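Long-range contacts in zebrafish RNase5 (Danio rerio, PDB 3LJE), which probably cleaves RNA as a member of the pancreatic ribonuclease (RNase A) superfamily, in its angiogenin-related zebrafish branch: residues A[31-37]-A[48-52]; A[41-45]-A[90-96]; A[81-86]-A[98-103]. All blocks are in the same frame, centred on the assembly; numbering follows the deposited sequence. Where two conformers were deposited one is given.

Contact 1 (A[31-37]-A[48-52])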
# COMPACT_ATOMS: atom_id res chain seq x y z
N ALA A 31 5.66 11.74 -0.55
CA ALA A 31 5.65 10.33 -0.89
C ALA A 31 4.68 10.12 -2.06
O ALA A 31 5.01 9.44 -3.02
CB ALA A 31 5.25 9.47 0.30
N MET A 32 3.47 10.70 -1.99
CA MET A 32 2.48 10.49 -3.08
C MET A 32 3.03 11.07 -4.41
O MET A 32 2.83 10.56 -5.50
CB MET A 32 1.13 11.18 -2.72
CG MET A 32 0.40 10.52 -1.49
SD MET A 32 -0.01 8.69 -1.80
CE MET A 32 -1.48 8.96 -2.92
N SER A 33 3.71 12.17 -4.25
CA SER A 33 4.27 12.84 -5.42
C SER A 33 5.50 12.08 -6.02
O SER A 33 5.48 11.71 -7.17
CB SER A 33 4.67 14.26 -4.99
OG SER A 33 5.40 14.83 -6.04
N ILE A 34 6.52 11.83 -5.21
CA ILE A 34 7.75 11.23 -5.78
C ILE A 34 7.49 9.76 -6.25
O ILE A 34 8.07 9.34 -7.23
CB ILE A 34 8.91 11.27 -4.73
CG1 ILE A 34 10.26 11.00 -5.47
CG2 ILE A 34 8.76 10.21 -3.60
CD1 ILE A 34 11.47 11.01 -4.38
N LYS A 35 6.53 9.06 -5.62
CA LYS A 35 6.27 7.62 -6.03
C LYS A 35 5.26 7.66 -7.15
O LYS A 35 4.83 6.61 -7.71
CB LYS A 35 5.76 6.79 -4.81
CG LYS A 35 6.83 6.62 -3.61
CD LYS A 35 6.07 6.17 -2.33
CE LYS A 35 6.97 6.26 -1.04
NZ LYS A 35 7.94 5.15 -1.07
N LYS A 36 4.86 8.86 -7.53
CA LYS A 36 3.91 8.97 -8.61
C LYS A 36 2.61 8.15 -8.42
O LYS A 36 2.11 7.46 -9.37
CB LYS A 36 4.57 8.57 -9.94
CG LYS A 36 5.79 9.45 -10.25
CD LYS A 36 6.16 9.27 -11.80
CE LYS A 36 6.91 10.47 -12.39
NZ LYS A 36 8.05 10.88 -11.53
N ILE A 37 2.01 8.27 -7.25
CA ILE A 37 0.84 7.45 -6.99
C ILE A 37 -0.39 8.27 -7.34
O ILE A 37 -0.71 9.22 -6.61
CB ILE A 37 0.79 7.09 -5.54
CG1 ILE A 37 2.09 6.30 -5.26
CG2 ILE A 37 -0.52 6.21 -5.18
CD1 ILE A 37 2.28 6.08 -3.76
N VAL A 48 -7.05 7.91 -1.38
CA VAL A 48 -6.55 7.29 -0.09
C VAL A 48 -5.44 6.33 -0.44
O VAL A 48 -5.55 5.54 -1.41
CB VAL A 48 -7.67 6.71 0.80
CG1 VAL A 48 -7.08 5.99 1.99
CG2 VAL A 48 -8.62 7.82 1.26
N ASN A 49 -4.31 6.35 0.30
CA ASN A 49 -3.32 5.35 -0.02
C ASN A 49 -2.55 5.07 1.27
O ASN A 49 -1.96 5.97 1.90
CB ASN A 49 -2.33 5.91 -1.08
CG ASN A 49 -1.32 4.86 -1.52
OD1 ASN A 49 -1.61 4.07 -2.42
ND2 ASN A 49 -0.14 4.81 -0.83
N THR A 50 -2.55 3.79 1.64
CA THR A 50 -1.82 3.45 2.82
C THR A 50 -0.43 2.87 2.54
O THR A 50 -0.25 1.95 1.73
CB THR A 50 -2.69 2.34 3.59
OG1 THR A 50 -3.93 2.96 3.86
CG2 THR A 50 -1.92 1.79 4.90
N PHE A 51 0.53 3.30 3.37
CA PHE A 51 1.87 2.74 3.37
C PHE A 51 2.07 1.86 4.61
O PHE A 51 1.88 2.32 5.75
CB PHE A 51 2.92 3.89 3.42
CG PHE A 51 2.86 4.74 2.19
CD1 PHE A 51 3.57 4.31 1.02
CD2 PHE A 51 2.09 5.93 2.16
CE1 PHE A 51 3.49 5.11 -0.19
CE2 PHE A 51 2.04 6.72 0.98
CZ PHE A 51 2.73 6.30 -0.17
N ILE A 52 2.42 0.61 4.39
CA ILE A 52 2.64 -0.31 5.49
C ILE A 52 4.11 -0.05 5.90
O ILE A 52 5.07 -0.13 5.08
CB ILE A 52 2.55 -1.76 5.01
CG1 ILE A 52 1.11 -2.01 4.40
CG2 ILE A 52 2.89 -2.75 6.24
CD1 ILE A 52 1.16 -3.36 3.52
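The Phe51 ring meets four side chains of segment 31-37 obliquely; the segments bury 231 Å² between them, Phe51 contributing the most of any residue. Ile37 CD1 approaches Phe51 CZ from the opposite direction at 3.6 Å, and in the conformer given Lys35 CD lies 3.5 Å from Phe51 CE1. Ala31 CB adds a looser touch on CZ. A Met-aromatic contact joins the same ring: Met32 SD lies 5.1 Å from the Phe51 ring centroid, 73° off the normal. Bends at chi2 (-60°) and chi3 (-77°) fold Met32 back, which brings both SD and CE to 3.7 Å from Asn49 CB.

No hydrogen bond crosses between the segments, and the polar ends find partners elsewhere. Asn49 ND2 sits 3.3 Å above the plane of the Phe51 ring, near its rim, and donates to Gln17 O, while OD1 is hydrogen-bonded to Lys46 NZ. Lys35 NZ forms a salt bridge with Asp20 in that conformer.

A Schellman motif at Lys36 closes helix 28-34, and Ile37 just after it points toward the strand. Strand 48-52 is packed against this helix end, with helix 8-18 touching Ile37 and Asn49, and strand 80-89 hydrogen-bonded beside it.

Contact 2 (A[41-45]-A[90-96])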
# COMPACT_ATOMS: atom_id res chain seq x y z
N THR A 41 -3.93 5.47 -13.79
CA THR A 41 -3.70 6.01 -15.13
C THR A 41 -4.16 7.46 -15.23
O THR A 41 -5.21 7.82 -14.71
CB THR A 41 -4.45 5.17 -16.17
OG1 THR A 41 -3.58 4.16 -16.69
CG2 THR A 41 -4.94 6.07 -17.30
N GLY A 42 -3.39 8.28 -15.87
CA GLY A 42 -3.76 9.66 -15.90
C GLY A 42 -3.26 10.30 -14.61
O GLY A 42 -2.57 9.67 -13.82
N ASN A 43 -3.64 11.57 -14.37
CA ASN A 43 -3.11 12.34 -13.25
C ASN A 43 -4.08 12.77 -12.14
O ASN A 43 -3.80 13.74 -11.43
CB ASN A 43 -2.47 13.64 -13.77
CG ASN A 43 -1.22 13.36 -14.54
OD1 ASN A 43 -0.12 13.36 -13.99
ND2 ASN A 43 -1.36 13.11 -15.84
N ASP A 44 -5.21 12.11 -11.94
CA ASP A 44 -6.04 12.57 -10.84
C ASP A 44 -5.33 12.16 -9.50
O ASP A 44 -4.52 11.23 -9.45
CB ASP A 44 -7.44 11.94 -10.88
CG ASP A 44 -8.11 12.07 -12.29
OD1 ASP A 44 -8.00 13.18 -12.88
OD2 ASP A 44 -8.74 11.07 -12.76
N CYS A 45 -5.63 12.94 -8.47
CA CYS A 45 -5.10 12.74 -7.13
C CYS A 45 -5.81 11.52 -6.60
O CYS A 45 -7.04 11.43 -6.66
CB CYS A 45 -5.46 13.90 -6.22
SG CYS A 45 -4.70 15.50 -6.71
N GLY A 90 -7.49 19.25 -3.85
CA GLY A 90 -6.80 19.20 -5.13
C GLY A 90 -7.51 18.14 -5.98
O GLY A 90 -8.08 17.18 -5.42
N ASN A 91 -7.45 18.26 -7.30
CA ASN A 91 -8.11 17.30 -8.13
C ASN A 91 -7.10 16.52 -8.97
O ASN A 91 -7.27 15.30 -9.20
CB ASN A 91 -9.14 18.01 -9.01
CG ASN A 91 -10.22 18.70 -8.19
OD1 ASN A 91 -10.13 19.90 -7.90
ND2 ASN A 91 -11.23 17.93 -7.77
N ARG A 92 -6.05 17.21 -9.43
CA ARG A 92 -5.05 16.50 -10.21
C ARG A 92 -3.66 16.90 -9.77
O ARG A 92 -3.51 17.92 -9.13
CB ARG A 92 -5.17 16.84 -11.71
CG ARG A 92 -6.61 16.74 -12.28
CD ARG A 92 -6.50 16.80 -13.82
NE ARG A 92 -5.76 15.62 -14.25
CZ ARG A 92 -6.31 14.49 -14.74
NH1 ARG A 92 -7.65 14.38 -14.89
NH2 ARG A 92 -5.52 13.42 -15.01
N ARG A 93 -2.65 16.07 -10.11
CA ARG A 93 -1.23 16.42 -9.80
C ARG A 93 -1.00 17.77 -10.54
O ARG A 93 -1.48 17.94 -11.67
CB ARG A 93 -0.24 15.45 -10.45
CG ARG A 93 -0.04 14.09 -9.84
CD ARG A 93 1.09 13.28 -10.63
NE ARG A 93 2.47 13.82 -10.56
CZ ARG A 93 3.41 13.40 -9.68
NH1 ARG A 93 3.14 12.45 -8.76
NH2 ARG A 93 4.67 13.82 -9.77
N PRO A 94 -0.20 18.68 -9.97
CA PRO A 94 0.51 18.51 -8.69
C PRO A 94 -0.18 19.19 -7.50
O PRO A 94 0.46 19.55 -6.46
CB PRO A 94 1.82 19.24 -8.98
CG PRO A 94 1.23 20.58 -9.68
CD PRO A 94 0.19 19.94 -10.66
N ASN A 95 -1.48 19.38 -7.60
CA ASN A 95 -2.10 20.12 -6.55
C ASN A 95 -2.56 19.24 -5.40
O ASN A 95 -3.18 19.76 -4.49
CB ASN A 95 -3.32 20.88 -7.08
CG ASN A 95 -3.04 21.61 -8.40
OD1 ASN A 95 -2.00 22.28 -8.55
ND2 ASN A 95 -4.01 21.53 -9.35
N CYS A 96 -2.30 17.93 -5.44
CA CYS A 96 -2.80 17.10 -4.35
C CYS A 96 -2.25 17.45 -2.93
O CYS A 96 -1.05 17.64 -2.77
CB CYS A 96 -2.48 15.63 -4.66
SG CYS A 96 -2.70 15.17 -6.40
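Gly42 reaches the edge of the Arg92 guanidinium, near its plane, with its carbonyl carbon 3.9 Å from NH2. The positive phi of this glycine sets the turn into Asn43.

Asn43 accepts one backbone hydrogen bond, from Arg93 N to its carbonyl oxygen at 2.9 Å. Arg92 NH2 lies only 2.7 Å from Asn43 N, but both are donors and no hydrogen bond forms, which leaves the modelled place of the guanidinium in some doubt. Asn43 OD1 rests 3.6 Å from Arg93 CD, with the amide and guanidinium planes 56° apart. The guanidinium of Arg93 turns elsewhere, to Ser33 O.

Asp44 pairs with Arg92 in a single backbone bridge, their CA atoms 4.1 Å apart. Asp44 CA lies over the centre of one face of the Arg92 guanidinium. The carboxylate is placed over the same group, consistent with a salt bridge, but the oxygen and nitrogen are modelled too close together for its detailed geometry to be trusted.

Cys45 closes the contact twice. Its N donates to Asn91 O at 3.0 Å. Its SG then joins Cys96 SG in a disulfide of 2.1 Å with chi3 -88°, near the relaxed right angle. Both cysteines touch Leu87 of strand 80-89; Cys45 is the buried residue of an otherwise surface contact.

Two backbone hydrogen bonds flanking one bridge, locked by a cystine, tie the loop before strand 48-52 to the connection between strands 80-89 and 97-112. Such a disulfide between these two loops is characteristic of the pancreatic ribonuclease fold.

Contact 3 (A[81-86]-A[98-103])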
# COMPACT_ATOMS: atom_id res chain seq x y z
N PRO A 81 1.99 -1.82 11.56
CA PRO A 81 2.01 -0.37 11.62
C PRO A 81 1.76 0.22 10.25
O PRO A 81 2.40 -0.18 9.28
CB PRO A 81 3.41 -0.01 12.11
CG PRO A 81 4.27 -1.12 11.57
CD PRO A 81 3.35 -2.24 11.17
N VAL A 82 0.89 1.19 10.14
CA VAL A 82 0.64 1.81 8.84
C VAL A 82 0.47 3.31 8.95
O VAL A 82 0.10 3.83 9.99
CB VAL A 82 -0.67 1.29 8.11
CG1 VAL A 82 -0.58 -0.34 7.95
CG2 VAL A 82 -1.99 1.76 8.89
N VAL A 83 0.74 3.98 7.82
CA VAL A 83 0.43 5.41 7.72
C VAL A 83 -0.52 5.53 6.55
O VAL A 83 -0.16 5.12 5.41
CB VAL A 83 1.69 6.28 7.44
CG1 VAL A 83 1.20 7.70 6.84
CG2 VAL A 83 2.52 6.35 8.71
N THR A 84 -1.72 6.03 6.80
CA THR A 84 -2.70 6.26 5.74
C THR A 84 -2.75 7.71 5.29
O THR A 84 -2.91 8.64 6.15
CB THR A 84 -4.11 5.83 6.18
OG1 THR A 84 -4.05 4.41 6.47
CG2 THR A 84 -5.11 6.07 5.07
N CYS A 85 -2.61 7.95 3.96
CA CYS A 85 -2.61 9.33 3.43
C CYS A 85 -3.98 9.57 2.80
O CYS A 85 -4.32 8.80 1.95
CB CYS A 85 -1.51 9.49 2.33
SG CYS A 85 0.13 9.28 3.10
N LYS A 86 -4.74 10.57 3.25
CA LYS A 86 -6.07 10.84 2.68
C LYS A 86 -6.09 12.22 2.07
O LYS A 86 -5.68 13.17 2.69
CB LYS A 86 -7.19 10.80 3.74
CG LYS A 86 -7.13 9.56 4.54
CD LYS A 86 -8.18 9.52 5.72
CE LYS A 86 -7.48 8.69 6.88
NZ LYS A 86 -8.19 7.34 7.02
N TYR A 98 -2.51 16.03 1.16
CA TYR A 98 -2.98 14.92 2.03
C TYR A 98 -2.86 15.18 3.52
O TYR A 98 -2.05 16.01 3.95
CB TYR A 98 -2.12 13.66 1.69
CG TYR A 98 -2.33 13.15 0.32
CD1 TYR A 98 -3.35 12.18 0.07
CD2 TYR A 98 -1.62 13.67 -0.76
CE1 TYR A 98 -3.63 11.77 -1.19
CE2 TYR A 98 -1.93 13.26 -2.05
CZ TYR A 98 -2.93 12.30 -2.24
OH TYR A 98 -3.22 11.83 -3.47
N ARG A 99 -3.61 14.41 4.33
CA ARG A 99 -3.45 14.48 5.76
C ARG A 99 -3.05 13.06 6.07
O ARG A 99 -3.61 12.13 5.48
CB ARG A 99 -4.80 14.80 6.41
CG ARG A 99 -4.92 14.62 7.93
CD ARG A 99 -4.05 15.61 8.81
NE ARG A 99 -4.35 17.08 8.71
CZ ARG A 99 -5.53 17.64 8.38
NH1 ARG A 99 -6.60 16.89 8.09
NH2 ARG A 99 -5.66 18.98 8.35
N GLY A 100 -2.11 12.84 6.95
CA GLY A 100 -1.71 11.47 7.23
C GLY A 100 -2.13 11.04 8.65
O GLY A 100 -2.17 11.88 9.56
N THR A 101 -2.44 9.76 8.83
CA THR A 101 -2.77 9.21 10.14
C THR A 101 -1.97 7.94 10.35
O THR A 101 -1.86 7.11 9.44
CB THR A 101 -4.24 8.82 10.20
OG1 THR A 101 -5.04 9.98 10.01
CG2 THR A 101 -4.57 8.22 11.59
N SER A 102 -1.31 7.78 11.49
CA SER A 102 -0.61 6.53 11.61
C SER A 102 -1.49 5.68 12.55
O SER A 102 -2.09 6.21 13.53
CB SER A 102 0.78 6.74 12.18
OG SER A 102 0.77 6.68 13.58
N SER A 103 -1.61 4.41 12.23
CA SER A 103 -2.41 3.62 13.10
C SER A 103 -1.96 2.23 12.99
O SER A 103 -0.97 1.91 12.27
CB SER A 103 -3.88 3.70 12.73
OG SER A 103 -4.00 3.02 11.52
O HOH W 1 -4.08 4.79 9.26
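Val82 and Ser103, Thr84 and Thr101, and Lys86 and Arg99 form three antiparallel hydrogen-bonded pairs, each with both N-H groups donating to the partner's carbonyl. All six hydrogen bonds measure 2.9 Å; that from Lys86 N to Arg99 O is the straightest, at 174°. Between them, Val83 faces Ser102 and Cys85 faces Gly100 as non-hydrogen-bonded pairs. There CA-H groups add contacts, as from Gly100 CA to Thr84 O at 3.3 Å.

A water serves the face bearing Val82, Thr84, Thr101 and Ser103. It donates to Thr101 O at 3.2 Å, a second partner for that carbonyl besides Thr84 N, and also hydrogen-bonds Thr84 OG1 at 2.8 Å and Ser103 OG at 2.9 Å. Ser103 OG, held between its backbone N and carbonyl carbon (chi1 70°), also touches Val82 CG2. Thr84 OG1 is hydrogen-bonded to Thr50 OG1 as well. Tyr98 lays CD1 3.4 Å from Lys86 C, with its hydroxyl hydrogen-bonded to Lys46 O.

The segments run at 160° in a long hairpin of the curved pancreatic ribonuclease sheet. Strand 48-52 continues the sheet beyond 81-86, while helix 28-34 lies against Val83 and Tyr98 and is tied on by the Cys28-Cys85 disulfide.

In the fold
Contacts 1 and 3 meet in one sheet, where strands 48-52 and 80-89 are neighbours, their centres 10 Å apart: Phe51 N probably hydrogen-bonds Val83 O at 2.8 Å and Cys85 N likewise Asn49 O at 2.9 Å, while Met32 CE packs 3.4 Å from Tyr98 OH. Contact 2, its centre 12 Å from that of contact 1, joins it through a probable hydrogen bond from Arg93 NH1 to Ser33 O, 2.9 Å, at the helix end. Contacts 2 and 3 have centres about 19 Å apart and touch where Cys45 C approaches Tyr98 OH. Contact 1 also lies beside bound anions: the side chains of Ile37 and Asn49 are about 4 Å from an acetate and about 5 Å from a sulfate, respectively, both probably from the crystallisation liquor.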